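Local coordinates for glycine betaine, L-proline ABC transporter, glycine/betaine/L-proline-binding protein (ProX) (Borrelia burgdorferi, PDB 3TMG) that binds glycine betaine (trimethyl glycine) and is probably the substrate-binding component of an ABC transporter for it, at residues 101-106 with 193-198. Numbering follows the deposited sequence.
Sequences GFVVPS and IKFLDD
An antiparallel strand pair in one lobe of this periplasmic-binding-protein fold joins the end of the long strand 88-105 to the short strand 193-195, which covers its edge across from strand 179-183. V104 and K194 form the hydrogen-bonded pair: V104 N donates to K194 O, and K194 N reaches V104 O at 2.9 Å. Two residues further along, L196 N gives F102 O a 2.8 Å bond, nearly straight at 166°, and the CA-H of F195 also points at that oxygen. Past this bond the chains part, and a water bridges the gap by accepting from F102 N and donating to L196 O.

On one face of the sheet V103 and F195 are neighbours in a non-hydrogen-bonded pair. V103 CG1 lies anti to its own nitrogen (chi1 168°) and heads for I193 CB, while CG2 presses obliquely on the F195 ring, 3.4 Å from CD1. The ring reaches back to G101, whose C lies at its edge in plane and whose N is 3.5 Å from F195 CE1; G101 lies close to T136 of the glycine betaine site. F188 of helix 187-190 meets the F195 ring with planes about 30° apart.

On the other face V104 CG2 touches both K194 CE and L196 CD2, the latter at 3.8 Å. The lysine leaves its backbone with CG between N and the carbonyl carbon, then runs extended across V104 CG2 toward S106. This carries its ammonium group to the carbonyl oxygens of V108 and I110, just beyond the strand, while S106 OG bonds to D192. A second water completes the lysine's grip, accepting from K194 NZ at 2.6 Å and donating to S106 O.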
# COMPACT_ATOMS: atom_id res chain seq x y z
N GLY A 101 -6.72 0.30 -9.83
CA GLY A 101 -7.74 0.52 -10.85
C GLY A 101 -9.15 0.22 -10.33
O GLY A 101 -9.34 -0.01 -9.12
N PHE A 102 -10.11 0.29 -11.25
CA PHE A 102 -11.51 0.11 -10.98
C PHE A 102 -11.74 -1.40 -11.07
O PHE A 102 -11.33 -2.06 -12.03
CB PHE A 102 -12.32 0.80 -12.09
CG PHE A 102 -12.44 2.32 -11.97
CD1 PHE A 102 -11.38 3.13 -11.60
CD2 PHE A 102 -13.66 2.92 -12.28
CE1 PHE A 102 -11.52 4.52 -11.55
CE2 PHE A 102 -13.82 4.30 -12.21
CZ PHE A 102 -12.74 5.11 -11.86
N VAL A 103 -12.41 -1.95 -10.07
CA VAL A 103 -12.61 -3.38 -9.95
C VAL A 103 -14.07 -3.71 -9.75
O VAL A 103 -14.80 -3.05 -8.98
CB VAL A 103 -11.78 -3.92 -8.75
CG1 VAL A 103 -12.16 -5.36 -8.41
CG2 VAL A 103 -10.28 -3.83 -9.07
N VAL A 104 -14.51 -4.73 -10.48
CA VAL A 104 -15.85 -5.29 -10.32
C VAL A 104 -15.73 -6.82 -10.19
O VAL A 104 -14.75 -7.38 -10.64
CB VAL A 104 -16.75 -4.95 -11.55
CG1 VAL A 104 -16.96 -3.42 -11.66
CG2 VAL A 104 -16.15 -5.55 -12.83
N PRO A 105 -16.75 -7.49 -9.61
CA PRO A 105 -16.85 -8.94 -9.67
C PRO A 105 -16.85 -9.36 -11.12
O PRO A 105 -17.41 -8.65 -11.98
CB PRO A 105 -18.22 -9.22 -9.05
CG PRO A 105 -18.41 -8.08 -8.09
CD PRO A 105 -17.87 -6.90 -8.85
N SER A 106 -16.23 -10.49 -11.40
CA SER A 106 -16.14 -11.00 -12.76
C SER A 106 -17.50 -11.26 -13.41
O SER A 106 -17.60 -11.21 -14.63
CB SER A 106 -15.32 -12.28 -12.80
OG SER A 106 -13.99 -11.95 -12.46
N ILE A 193 -12.69 -11.50 -9.28
CA ILE A 193 -12.85 -10.09 -9.55
C ILE A 193 -11.91 -9.68 -10.69
O ILE A 193 -10.96 -10.40 -10.98
CB ILE A 193 -12.52 -9.25 -8.29
CG1 ILE A 193 -11.18 -9.68 -7.64
CG2 ILE A 193 -13.67 -9.35 -7.28
CD1 ILE A 193 -10.66 -8.70 -6.57
N LYS A 194 -12.13 -8.51 -11.29
CA LYS A 194 -11.35 -8.11 -12.46
C LYS A 194 -11.17 -6.59 -12.44
O LYS A 194 -12.05 -5.86 -11.97
CB LYS A 194 -12.01 -8.56 -13.78
CG LYS A 194 -13.43 -7.99 -13.99
CD LYS A 194 -14.08 -8.55 -15.26
CE LYS A 194 -15.48 -8.02 -15.47
NZ LYS A 194 -16.11 -8.72 -16.64
N PHE A 195 -10.04 -6.14 -12.97
CA PHE A 195 -9.88 -4.72 -13.30
C PHE A 195 -10.61 -4.40 -14.57
O PHE A 195 -10.65 -5.22 -15.48
CB PHE A 195 -8.40 -4.37 -13.52
CG PHE A 195 -7.57 -4.31 -12.27
CD1 PHE A 195 -7.76 -3.30 -11.35
CD2 PHE A 195 -6.52 -5.24 -12.06
CE1 PHE A 195 -6.93 -3.20 -10.22
CE2 PHE A 195 -5.70 -5.14 -10.92
CZ PHE A 195 -5.90 -4.13 -10.01
N LEU A 196 -11.19 -3.22 -14.62
CA LEU A 196 -11.73 -2.69 -15.85
C LEU A 196 -10.61 -2.03 -16.64
O LEU A 196 -9.68 -1.44 -16.06
CB LEU A 196 -12.86 -1.68 -15.54
CG LEU A 196 -14.10 -2.17 -14.80
CD1 LEU A 196 -15.08 -1.01 -14.61
CD2 LEU A 196 -14.81 -3.30 -15.54
N ASP A 197 -10.71 -2.09 -17.96
CA ASP A 197 -9.76 -1.41 -18.84
C ASP A 197 -9.77 0.11 -18.60
O ASP A 197 -10.81 0.69 -18.36
CB ASP A 197 -10.07 -1.72 -20.33
CG ASP A 197 -9.77 -3.18 -20.70
OD1 ASP A 197 -9.05 -3.90 -19.94
OD2 ASP A 197 -10.24 -3.62 -21.77
N ASP A 198 -8.62 0.75 -18.73
CA ASP A 198 -8.44 2.16 -18.43
C ASP A 198 -7.71 2.74 -19.65
O ASP A 198 -6.47 2.85 -19.66
CB ASP A 198 -7.63 2.25 -17.11
CG ASP A 198 -7.12 3.66 -16.77
OD1 ASP A 198 -7.70 4.69 -17.24
OD2 ASP A 198 -6.13 3.69 -15.96
O HOH W 1 -8.85 0.22 -13.99
O HOH W 2 -15.55 -11.30 -16.70